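Local coordinates for protein uracil-dna glycosylase (Deinococcus radiodurans, PDB 4UQM) that belongs to the uracil-DNA glycosylase superfamily, a group of compact alpha/beta proteins, and is here bound to DNA, at residues Trp27-Leu31 with Ala166-Val171; Val75-Gly81 with Arg177-Trp183; Lys113-Ile119 with Phe216-Ser222. The protein carries 1 engineered substitution. One frame throughout, in Å; residues are numbered along the deposited sequence.

Contact 1: Trp27-Leu31 with Ala166-Val171; sequences WQEAL and AVIKAV
W27 and L31, one turn apart on the same helix, reach across to A166, V167, A170 and V171, and V167 is the residue on which both converge. The six-membered end of the indole does most of the touching. Its CH2 corner lies 3.8 Å from V167 CG1 and also 3.8 Å from V171 CG2, so the end of the ring abuts two valines a turn apart. Both meet it obliquely, and the indole runs at about a right angle to the V167 side chain. With CG opposite its own carbonyl carbon (chi1 -77°), the W27 ring extends across the gap between the helices, while the pyrrole N-H at its other end is tied to the carbonyl of T70.

Helix 160-172, which carries these valines, packs against the parallel sheet of the glycosylase fold, where I168 and V171 touch F180. Helix 25-35 lies against its flank, and the two short segments cross at 112° with their axes 10.4 Å apart.

The two methyls of V167 divide the work: CG1 serves the tryptophan, while CG2 meets L31 CD2 at 4.1 Å. That same leucine methyl extends to A166, 4.2 Å from its CB. The backbones come closest at a pair of alanines, A30 CB standing 4.1 Å from A170 CB. A170 CB also lies 4.3 Å from W27 CZ3, filling in beside the indole. L67 of helix 65-69 also touches both W27 and L31.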
loop_
_atom_site.group_PDB
_atom_site.type_symbol
_atom_site.label_atom_id
_atom_site.label_comp_id
_atom_site.label_asym_id
_atom_site.label_seq_id
_atom_site.Cartn_x
_atom_site.Cartn_y
_atom_site.Cartn_z
ATOM N N TRP A 27 -1.358 -13.012 -9.049
ATOM C CA TRP A 27 -1.902 -12.820 -7.701
ATOM C C TRP A 27 -2.920 -13.907 -7.357
ATOM O O TRP A 27 -2.915 -14.442 -6.235
ATOM C CB TRP A 27 -2.559 -11.468 -7.535
ATOM C CG TRP A 27 -1.656 -10.290 -7.370
ATOM C CD1 TRP A 27 -1.677 -9.139 -8.122
ATOM C CD2 TRP A 27 -0.640 -10.092 -6.354
ATOM N NE1 TRP A 27 -0.720 -8.241 -7.643
ATOM C CE2 TRP A 27 -0.067 -8.822 -6.580
ATOM C CE3 TRP A 27 -0.162 -10.872 -5.296
ATOM C CZ2 TRP A 27 0.943 -8.299 -5.758
ATOM C CZ3 TRP A 27 0.803 -10.356 -4.475
ATOM C CH2 TRP A 27 1.379 -9.091 -4.727
ATOM N N GLN A 28 -3.788 -14.267 -8.307
ATOM C CA GLN A 28 -4.794 -15.283 -8.014
ATOM C C GLN A 28 -4.129 -16.595 -7.623
ATOM O O GLN A 28 -4.541 -17.254 -6.660
ATOM C CB GLN A 28 -5.723 -15.512 -9.207
ATOM C CG GLN A 28 -6.705 -14.417 -9.643
ATOM C CD GLN A 28 -7.869 -14.064 -8.676
ATOM O OE1 GLN A 28 -7.812 -14.343 -7.456
ATOM N NE2 GLN A 28 -8.941 -13.408 -9.229
ATOM N N GLU A 29 -3.089 -16.977 -8.348
ATOM C CA GLU A 29 -2.367 -18.211 -8.036
ATOM C C GLU A 29 -1.644 -18.168 -6.708
ATOM O O GLU A 29 -1.710 -19.115 -5.920
ATOM C CB GLU A 29 -1.411 -18.594 -9.173
ATOM C CG GLU A 29 -2.144 -18.957 -10.436
ATOM C CD GLU A 29 -1.244 -19.327 -11.597
ATOM O OE1 GLU A 29 -0.046 -19.598 -11.378
ATOM O OE2 GLU A 29 -1.777 -19.366 -12.741
ATOM N N ALA A 30 -0.984 -17.057 -6.431
ATOM C CA ALA A 30 -0.233 -16.909 -5.158
ATOM C C ALA A 30 -1.151 -16.865 -3.962
ATOM O O ALA A 30 -0.838 -17.419 -2.916
ATOM C CB ALA A 30 0.652 -15.688 -5.204
ATOM N N LEU A 31 -2.317 -16.233 -4.113
ATOM C CA LEU A 31 -3.173 -15.967 -2.964
ATOM C C LEU A 31 -4.364 -16.912 -2.841
ATOM O O LEU A 31 -5.084 -16.829 -1.853
ATOM C CB LEU A 31 -3.646 -14.507 -3.009
ATOM C CG LEU A 31 -2.526 -13.468 -3.010
ATOM C CD1 LEU A 31 -3.076 -12.093 -3.302
ATOM C CD2 LEU A 31 -1.732 -13.533 -1.701
ATOM N N ALA A 166 0.526 -12.731 3.702
ATOM C CA ALA A 166 0.618 -13.577 2.518
ATOM C C ALA A 166 1.034 -12.783 1.284
ATOM O O ALA A 166 1.828 -13.281 0.457
ATOM C CB ALA A 166 -0.693 -14.333 2.284
ATOM N N VAL A 167 0.574 -11.548 1.173
ATOM C CA VAL A 167 0.988 -10.688 0.055
ATOM C C VAL A 167 2.486 -10.385 0.146
ATOM O O VAL A 167 3.223 -10.563 -0.822
ATOM C CB VAL A 167 0.163 -9.404 -0.002
ATOM C CG1 VAL A 167 0.711 -8.420 -1.042
ATOM C CG2 VAL A 167 -1.322 -9.682 -0.268
ATOM N N ILE A 168 2.937 -9.984 1.328
ATOM C CA ILE A 168 4.369 -9.740 1.616
ATOM C C ILE A 168 5.184 -10.974 1.286
ATOM O O ILE A 168 6.210 -10.891 0.622
ATOM C CB ILE A 168 4.585 -9.412 3.110
ATOM C CG1 ILE A 168 4.064 -8.008 3.459
ATOM C CG2 ILE A 168 6.062 -9.589 3.522
ATOM C CD1 ILE A 168 4.958 -6.885 2.977
ATOM N N LYS A 169 4.740 -12.148 1.763
ATOM C CA LYS A 169 5.445 -13.386 1.494
ATOM C C LYS A 169 5.543 -13.697 -0.003
ATOM O O LYS A 169 6.587 -14.167 -0.450
ATOM C CB LYS A 169 4.816 -14.574 2.250
ATOM C CG LYS A 169 5.126 -14.491 3.766
ATOM C CD LYS A 169 4.471 -15.637 4.512
ATOM C CE LYS A 169 4.187 -15.343 5.999
ATOM N NZ LYS A 169 3.329 -16.361 6.675
ATOM N N ALA A 170 4.473 -13.432 -0.771
ATOM C CA ALA A 170 4.516 -13.716 -2.213
ATOM C C ALA A 170 5.539 -12.823 -2.932
ATOM O O ALA A 170 6.277 -13.270 -3.832
ATOM C CB ALA A 170 3.162 -13.502 -2.819
ATOM N N VAL A 171 5.575 -11.549 -2.544
ATOM C CA VAL A 171 6.568 -10.619 -3.093
ATOM C C VAL A 171 7.968 -11.016 -2.632
ATOM O O VAL A 171 8.892 -11.008 -3.437
ATOM C CB VAL A 171 6.225 -9.180 -2.685
ATOM C CG1 VAL A 171 7.253 -8.216 -3.191
ATOM C CG2 VAL A 171 4.842 -8.790 -3.255
#

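Contact 2: Val75-Gly81 with Arg177-Trp183; sequences VKVLILG and RVVFILW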
loop_
_atom_site.group_PDB
_atom_site.type_symbol
_atom_site.label_atom_id
_atom_site.label_comp_id
_atom_site.label_asym_id
_atom_site.label_seq_id
_atom_site.Cartn_x
_atom_site.Cartn_y
_atom_site.Cartn_z
ATOM N N VAL A 75 5.906 -6.085 -9.486
ATOM C CA VAL A 75 6.259 -5.360 -8.261
ATOM C C VAL A 75 7.773 -5.147 -8.174
ATOM O O VAL A 75 8.527 -6.095 -8.196
ATOM C CB VAL A 75 5.773 -6.106 -6.992
ATOM C CG1 VAL A 75 6.170 -5.372 -5.731
ATOM C CG2 VAL A 75 4.270 -6.297 -7.015
ATOM N N LYS A 76 8.186 -3.894 -8.061
ATOM C CA LYS A 76 9.525 -3.575 -7.699
ATOM C C LYS A 76 9.667 -2.796 -6.409
ATOM O O LYS A 76 10.753 -2.832 -5.800
ATOM C CB LYS A 76 10.268 -2.942 -8.854
ATOM C CG LYS A 76 9.822 -1.623 -9.291
ATOM C CD LYS A 76 10.647 -1.259 -10.565
ATOM C CE LYS A 76 10.614 0.200 -10.903
ATOM N NZ LYS A 76 11.385 0.321 -12.169
ATOM N N VAL A 77 8.592 -2.116 -6.001
ATOM C CA VAL A 77 8.571 -1.400 -4.715
ATOM C C VAL A 77 7.254 -1.715 -4.056
ATOM O O VAL A 77 6.212 -1.738 -4.738
ATOM C CB VAL A 77 8.686 0.130 -4.907
ATOM C CG1 VAL A 77 8.598 0.866 -3.558
ATOM C CG2 VAL A 77 9.977 0.494 -5.654
ATOM N N LEU A 78 7.289 -2.073 -2.777
ATOM C CA LEU A 78 6.075 -2.305 -2.042
ATOM C C LEU A 78 6.019 -1.272 -0.929
ATOM O O LEU A 78 6.844 -1.275 -0.072
ATOM C CB LEU A 78 6.032 -3.744 -1.489
ATOM C CG LEU A 78 4.711 -4.189 -0.849
ATOM C CD1 LEU A 78 4.631 -5.693 -0.792
ATOM C CD2 LEU A 78 4.541 -3.597 0.562
ATOM N N ILE A 79 5.056 -0.367 -1.020
ATOM C CA ILE A 79 4.779 0.633 0.002
ATOM C C ILE A 79 3.710 0.070 0.914
ATOM O O ILE A 79 2.666 -0.350 0.440
ATOM C CB ILE A 79 4.370 2.019 -0.563
ATOM C CG1 ILE A 79 5.598 2.638 -1.212
ATOM C CG2 ILE A 79 3.747 2.951 0.464
ATOM C CD1 ILE A 79 5.352 3.939 -1.909
ATOM N N LEU A 80 3.955 0.055 2.224
ATOM C CA LEU A 80 2.994 -0.472 3.170
ATOM C C LEU A 80 2.684 0.558 4.246
ATOM O O LEU A 80 3.563 0.933 5.022
ATOM C CB LEU A 80 3.528 -1.748 3.814
ATOM C CG LEU A 80 2.539 -2.577 4.637
ATOM C CD1 LEU A 80 1.411 -3.085 3.788
ATOM C CD2 LEU A 80 3.160 -3.691 5.397
ATOM N N GLY A 81 1.456 1.081 4.195
ATOM C CA GLY A 81 0.918 1.917 5.269
ATOM C C GLY A 81 0.145 1.112 6.298
ATOM O O GLY A 81 0.279 -0.125 6.402
ATOM N N ARG A 177 15.308 -8.114 -6.938
ATOM C CA ARG A 177 15.168 -7.132 -5.880
ATOM C C ARG A 177 13.822 -6.404 -5.861
ATOM O O ARG A 177 13.364 -5.802 -6.845
ATOM C CB ARG A 177 16.265 -6.061 -5.987
ATOM C CG ARG A 177 16.094 -4.938 -4.972
ATOM C CD ARG A 177 17.370 -4.190 -4.749
ATOM N NE ARG A 177 18.370 -4.957 -3.975
ATOM C CZ ARG A 177 19.534 -4.463 -3.587
ATOM N NH1 ARG A 177 19.954 -3.272 -4.034
ATOM N NH2 ARG A 177 20.345 -5.185 -2.821
ATOM N N VAL A 178 13.217 -6.396 -4.694
ATOM C CA VAL A 178 12.104 -5.552 -4.345
ATOM C C VAL A 178 12.511 -4.696 -3.156
ATOM O O VAL A 178 13.146 -5.178 -2.183
ATOM C CB VAL A 178 10.861 -6.396 -4.006
ATOM C CG1 VAL A 178 9.755 -5.532 -3.536
ATOM C CG2 VAL A 178 10.433 -7.175 -5.244
ATOM N N VAL A 179 12.153 -3.428 -3.223
ATOM C CA VAL A 179 12.289 -2.530 -2.079
ATOM C C VAL A 179 10.978 -2.447 -1.344
ATOM O O VAL A 179 9.949 -2.043 -1.918
ATOM C CB VAL A 179 12.783 -1.142 -2.534
ATOM C CG1 VAL A 179 12.938 -0.193 -1.337
ATOM C CG2 VAL A 179 14.060 -1.192 -3.390
ATOM N N PHE A 180 10.992 -2.794 -0.078
ATOM C CA PHE A 180 9.855 -2.694 0.796
ATOM C C PHE A 180 9.990 -1.467 1.660
ATOM O O PHE A 180 10.973 -1.352 2.415
ATOM C CB PHE A 180 9.780 -3.928 1.711
ATOM C CG PHE A 180 9.577 -5.261 0.993
ATOM C CD1 PHE A 180 10.619 -5.908 0.335
ATOM C CD2 PHE A 180 8.334 -5.874 1.014
ATOM C CE1 PHE A 180 10.427 -7.149 -0.239
ATOM C CE2 PHE A 180 8.112 -7.124 0.404
ATOM C CZ PHE A 180 9.170 -7.746 -0.233
ATOM N N ILE A 181 9.005 -0.587 1.578
ATOM C CA ILE A 181 8.943 0.645 2.381
ATOM C C ILE A 181 7.816 0.484 3.393
ATOM O O ILE A 181 6.658 0.418 3.040
ATOM C CB ILE A 181 8.679 1.907 1.494
ATOM C CG1 ILE A 181 9.746 2.027 0.392
ATOM C CG2 ILE A 181 8.554 3.166 2.347
ATOM C CD1 ILE A 181 9.392 3.141 -0.597
ATOM N N LEU A 182 8.207 0.410 4.684
ATOM C CA LEU A 182 7.258 0.111 5.775
ATOM C C LEU A 182 7.055 1.408 6.524
ATOM O O LEU A 182 7.970 1.889 7.235
ATOM C CB LEU A 182 7.832 -0.997 6.659
ATOM C CG LEU A 182 8.269 -2.268 5.893
ATOM C CD1 LEU A 182 8.792 -3.310 6.896
ATOM C CD2 LEU A 182 7.138 -2.834 5.043
ATOM N N TRP A 183 5.852 1.975 6.392
ATOM C CA TRP A 183 5.509 3.236 7.022
ATOM C C TRP A 183 4.576 3.020 8.195
ATOM O O TRP A 183 3.379 2.776 7.990
ATOM C CB TRP A 183 4.818 4.177 6.014
ATOM C CG TRP A 183 5.842 4.816 5.044
ATOM C CD1 TRP A 183 7.194 4.969 5.228
ATOM C CD2 TRP A 183 5.533 5.428 3.794
ATOM N NE1 TRP A 183 7.751 5.658 4.151
ATOM C CE2 TRP A 183 6.734 5.938 3.263
ATOM C CE3 TRP A 183 4.357 5.614 3.075
ATOM C CZ2 TRP A 183 6.745 6.606 2.025
ATOM C CZ3 TRP A 183 4.397 6.256 1.864
ATOM C CH2 TRP A 183 5.571 6.710 1.352
#
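With CG1 opposite the carbonyl carbon in both I79 and I181 (chi1 -70° and -56°), the two isoleucines lie side by side and point the same way. I181 CD1 settles 3.8 Å from V77 CG1, bridging to the valine beyond its direct partner. The other branch of I79 is used as well: CG2 approaches W183 CZ3 obliquely at 3.6 Å. On the reverse face, L78 has CG trans to its nitrogen (chi1 -172°), and its CD1 lies 3.9 Å from F180 CE2, while L182 CD2 closes on L80 CB at 4.0 Å.

The backbones run parallel in register, V77 beside V179 through L80 beside L182. V179 and I181 each straddle the opposing strand, giving N-H to one residue and taking it from the next but one: V179 N to K76 O, L78 N to V179 O, I181 N to L78 O and L80 N to I181 O. W183 N to L80 O ends the ladder.

Helix 220-230 covers the V77, V179 and I181 face, and helix 160-172 the L78 and F180 face. This inner pair of a four-stranded parallel sheet, strand order 2-1-3-4, sandwiched between helices, is the core of the uracil-DNA glycosylase fold.

Contact 3: Lys113-Ile119 with Phe216-Ser222; sequences KELTEDI and FGTRPFS
F216 opens the segment by setting its ring beside the helix, with CE1 4.1 Å from K113 CB and E114 OE1 near the ring plane at its edge. The next residue, G217, gives its backbone N-H to E114 OE1 in a nearly straight bond of 2.8 Å, made on the syn side of the carboxylate. The chain then turns, and R219 N bonds the other oxygen, E114 OE2, at 2.9 Å from the anti side. The glutamate spans the turn because its chain, extended at chi1, bends at chi2 (68°).

R219 holds the N-cap position of the following helix, and its side chain grips D118 side-on. NE makes a salt bridge of 2.6 Å to D118 OD1, while NH2 bonds the D118 backbone O on a lone pair in the carbonyl plane. The guanidinium and carboxylate planes stand 83° apart.

P220 CG lies on one face of the F221 ring. L115 CD2 presses on the opposite face, 3.7 Å from the centroid of the F221 ring, a CH-pi contact. F221 N makes a weak bond to D118 OD2.

At S222 the hydroxyl donates to D118 OD1 at 2.6 Å, and the backbone S222 N reaches D118 OD2 at 2.8 Å from above the carboxylate plane. D118 thus accepts from amides in the first turn of helix 220-230, and that helix end, together with R219, would be expected to stabilise its negative charge. I119 CD1 lies against the S222 backbone N.

The contact joins the C-terminal end of helix 106-118 to the start of helix 220-230, with F221 edge-to-face on W238, P220 against I202 of strand 200-204, and K113 packed on a sugar of the bound DNA.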
loop_
_atom_site.group_PDB
_atom_site.type_symbol
_atom_site.label_atom_id
_atom_site.label_comp_id
_atom_site.label_asym_id
_atom_site.label_seq_id
_atom_site.Cartn_x
_atom_site.Cartn_y
_atom_site.Cartn_z
ATOM N N LYS A 113 5.961 16.685 0.606
ATOM C CA LYS A 113 7.010 17.529 1.233
ATOM C C LYS A 113 8.322 16.783 1.248
ATOM O O LYS A 113 9.384 17.341 0.913
ATOM C CB LYS A 113 6.629 17.966 2.679
ATOM C CG LYS A 113 5.559 19.037 2.768
ATOM C CD LYS A 113 5.168 19.364 4.216
ATOM C CE LYS A 113 3.674 19.433 4.412
ATOM N NZ LYS A 113 3.267 19.710 5.817
ATOM N N GLU A 114 8.286 15.514 1.632
ATOM C CA GLU A 114 9.476 14.719 1.703
ATOM C C GLU A 114 10.071 14.470 0.290
ATOM O O GLU A 114 11.301 14.570 0.087
ATOM C CB GLU A 114 9.196 13.414 2.447
ATOM C CG GLU A 114 10.413 12.509 2.580
ATOM C CD GLU A 114 11.496 13.034 3.483
ATOM O OE1 GLU A 114 11.235 13.943 4.295
ATOM O OE2 GLU A 114 12.642 12.485 3.396
ATOM N N LEU A 115 9.222 14.157 -0.687
ATOM C CA LEU A 115 9.657 14.031 -2.108
ATOM C C LEU A 115 10.311 15.294 -2.629
ATOM O O LEU A 115 11.326 15.223 -3.311
ATOM C CB LEU A 115 8.447 13.681 -2.975
ATOM C CG LEU A 115 8.129 12.196 -3.096
ATOM C CD1 LEU A 115 6.747 11.990 -3.680
ATOM C CD2 LEU A 115 9.186 11.483 -3.972
ATOM N N THR A 116 9.745 16.452 -2.283
ATOM C CA THR A 116 10.279 17.740 -2.722
ATOM C C THR A 116 11.709 17.911 -2.206
ATOM O O THR A 116 12.558 18.383 -2.952
ATOM C CB THR A 116 9.361 18.877 -2.252
ATOM O OG1 THR A 116 8.100 18.743 -2.916
ATOM C CG2 THR A 116 9.941 20.283 -2.576
ATOM N N GLU A 117 12.009 17.447 -0.996
ATOM C CA GLU A 117 13.347 17.554 -0.477
ATOM C C GLU A 117 14.260 16.419 -0.923
ATOM O O GLU A 117 15.453 16.632 -1.063
ATOM C CB GLU A 117 13.313 17.611 1.047
ATOM C CG GLU A 117 12.566 18.793 1.617
ATOM C CD GLU A 117 12.978 20.152 1.043
ATOM O OE1 GLU A 117 14.172 20.510 1.092
ATOM O OE2 GLU A 117 12.093 20.876 0.501
ATOM N N ASP A 118 13.701 15.228 -1.131
ATOM C CA ASP A 118 14.479 14.038 -1.304
ATOM C C ASP A 118 14.918 13.819 -2.776
ATOM O O ASP A 118 15.978 13.252 -3.029
ATOM C CB ASP A 118 13.630 12.839 -0.840
ATOM C CG ASP A 118 14.391 11.540 -0.796
ATOM O OD1 ASP A 118 15.647 11.575 -0.627
ATOM O OD2 ASP A 118 13.731 10.463 -0.918
ATOM N N ILE A 119 14.033 14.148 -3.706
ATOM C CA ILE A 119 14.236 13.914 -5.138
ATOM C C ILE A 119 14.315 15.286 -5.822
ATOM O O ILE A 119 13.303 15.917 -6.099
ATOM C CB ILE A 119 13.041 13.088 -5.727
ATOM C CG1 ILE A 119 12.880 11.710 -5.052
ATOM C CG2 ILE A 119 13.138 12.950 -7.258
ATOM C CD1 ILE A 119 13.991 10.741 -5.319
ATOM N N PHE A 216 9.694 12.611 8.356
ATOM C CA PHE A 216 10.501 13.594 7.646
ATOM C C PHE A 216 11.983 13.321 7.777
ATOM O O PHE A 216 12.462 12.970 8.844
ATOM C CB PHE A 216 10.197 14.982 8.146
ATOM C CG PHE A 216 8.853 15.514 7.760
ATOM C CD1 PHE A 216 8.270 15.254 6.504
ATOM C CD2 PHE A 216 8.198 16.347 8.648
ATOM C CE1 PHE A 216 7.035 15.803 6.177
ATOM C CE2 PHE A 216 6.978 16.919 8.299
ATOM C CZ PHE A 216 6.394 16.623 7.082
ATOM N N GLY A 217 12.692 13.487 6.666
ATOM C CA GLY A 217 14.172 13.329 6.662
ATOM C C GLY A 217 14.660 11.902 6.472
ATOM O O GLY A 217 15.888 11.647 6.380
ATOM N N THR A 218 13.739 10.947 6.303
ATOM C CA THR A 218 14.133 9.567 6.161
ATOM C C THR A 218 14.493 9.188 4.707
ATOM O O THR A 218 15.045 8.106 4.466
ATOM C CB THR A 218 13.055 8.620 6.700
ATOM O OG1 THR A 218 11.810 8.866 6.034
ATOM C CG2 THR A 218 12.916 8.841 8.225
ATOM N N ARG A 219 14.212 10.079 3.758
ATOM C CA ARG A 219 14.665 9.901 2.347
ATOM C C ARG A 219 14.367 8.553 1.730
ATOM O O ARG A 219 15.225 7.951 1.128
ATOM C CB ARG A 219 16.168 10.181 2.288
ATOM C CG ARG A 219 16.489 11.607 2.691
ATOM C CD ARG A 219 17.852 12.076 2.171
ATOM N NE ARG A 219 17.748 12.316 0.723
ATOM C CZ ARG A 219 18.705 12.618 -0.138
ATOM N NH1 ARG A 219 19.960 12.809 0.241
ATOM N NH2 ARG A 219 18.374 12.746 -1.417
ATOM N N PRO A 220 13.124 8.091 1.825
ATOM C CA PRO A 220 12.855 6.733 1.369
ATOM C C PRO A 220 12.890 6.631 -0.179
ATOM O O PRO A 220 13.115 5.562 -0.728
ATOM C CB PRO A 220 11.466 6.470 1.929
ATOM C CG PRO A 220 10.824 7.820 1.985
ATOM C CD PRO A 220 11.922 8.736 2.398
ATOM N N PHE A 221 12.595 7.728 -0.854
ATOM C CA PHE A 221 12.377 7.735 -2.322
ATOM C C PHE A 221 13.728 7.623 -3.047
ATOM O O PHE A 221 13.911 6.780 -3.963
ATOM C CB PHE A 221 11.543 8.947 -2.728
ATOM C CG PHE A 221 10.277 9.095 -1.922
ATOM C CD1 PHE A 221 9.200 8.203 -2.100
ATOM C CD2 PHE A 221 10.198 10.048 -0.930
ATOM C CE1 PHE A 221 8.053 8.288 -1.324
ATOM C CE2 PHE A 221 9.021 10.145 -0.145
ATOM C CZ PHE A 221 7.982 9.235 -0.342
ATOM N N SER A 222 14.707 8.383 -2.568
ATOM C CA SER A 222 16.045 8.275 -3.103
ATOM C C SER A 222 16.713 6.963 -2.703
ATOM O O SER A 222 17.407 6.352 -3.511
ATOM C CB SER A 222 16.907 9.463 -2.704
ATOM O OG SER A 222 17.035 9.533 -1.314
#

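Contact 2 is the buried centre, a backbone ladder flanked by apolar side chains, whereas contacts 1 and 3 are only partly buried and lie on opposite sides of the chain's centre, about 29 Å apart between centres. V171 belongs to contact 1 yet packs on V75, L78, V178 and F180 of contact 2, so helix 160-172 is shared between the outer helix and the sheet. On the other flank, W183 of contact 2 touches P220 and F221 of contact 3. The chemistry changes with place: contact 1 is wholly apolar between two helices, while contact 3, nearest the DNA, relies on carboxylates that bind backbone amides, a serine and an arginine.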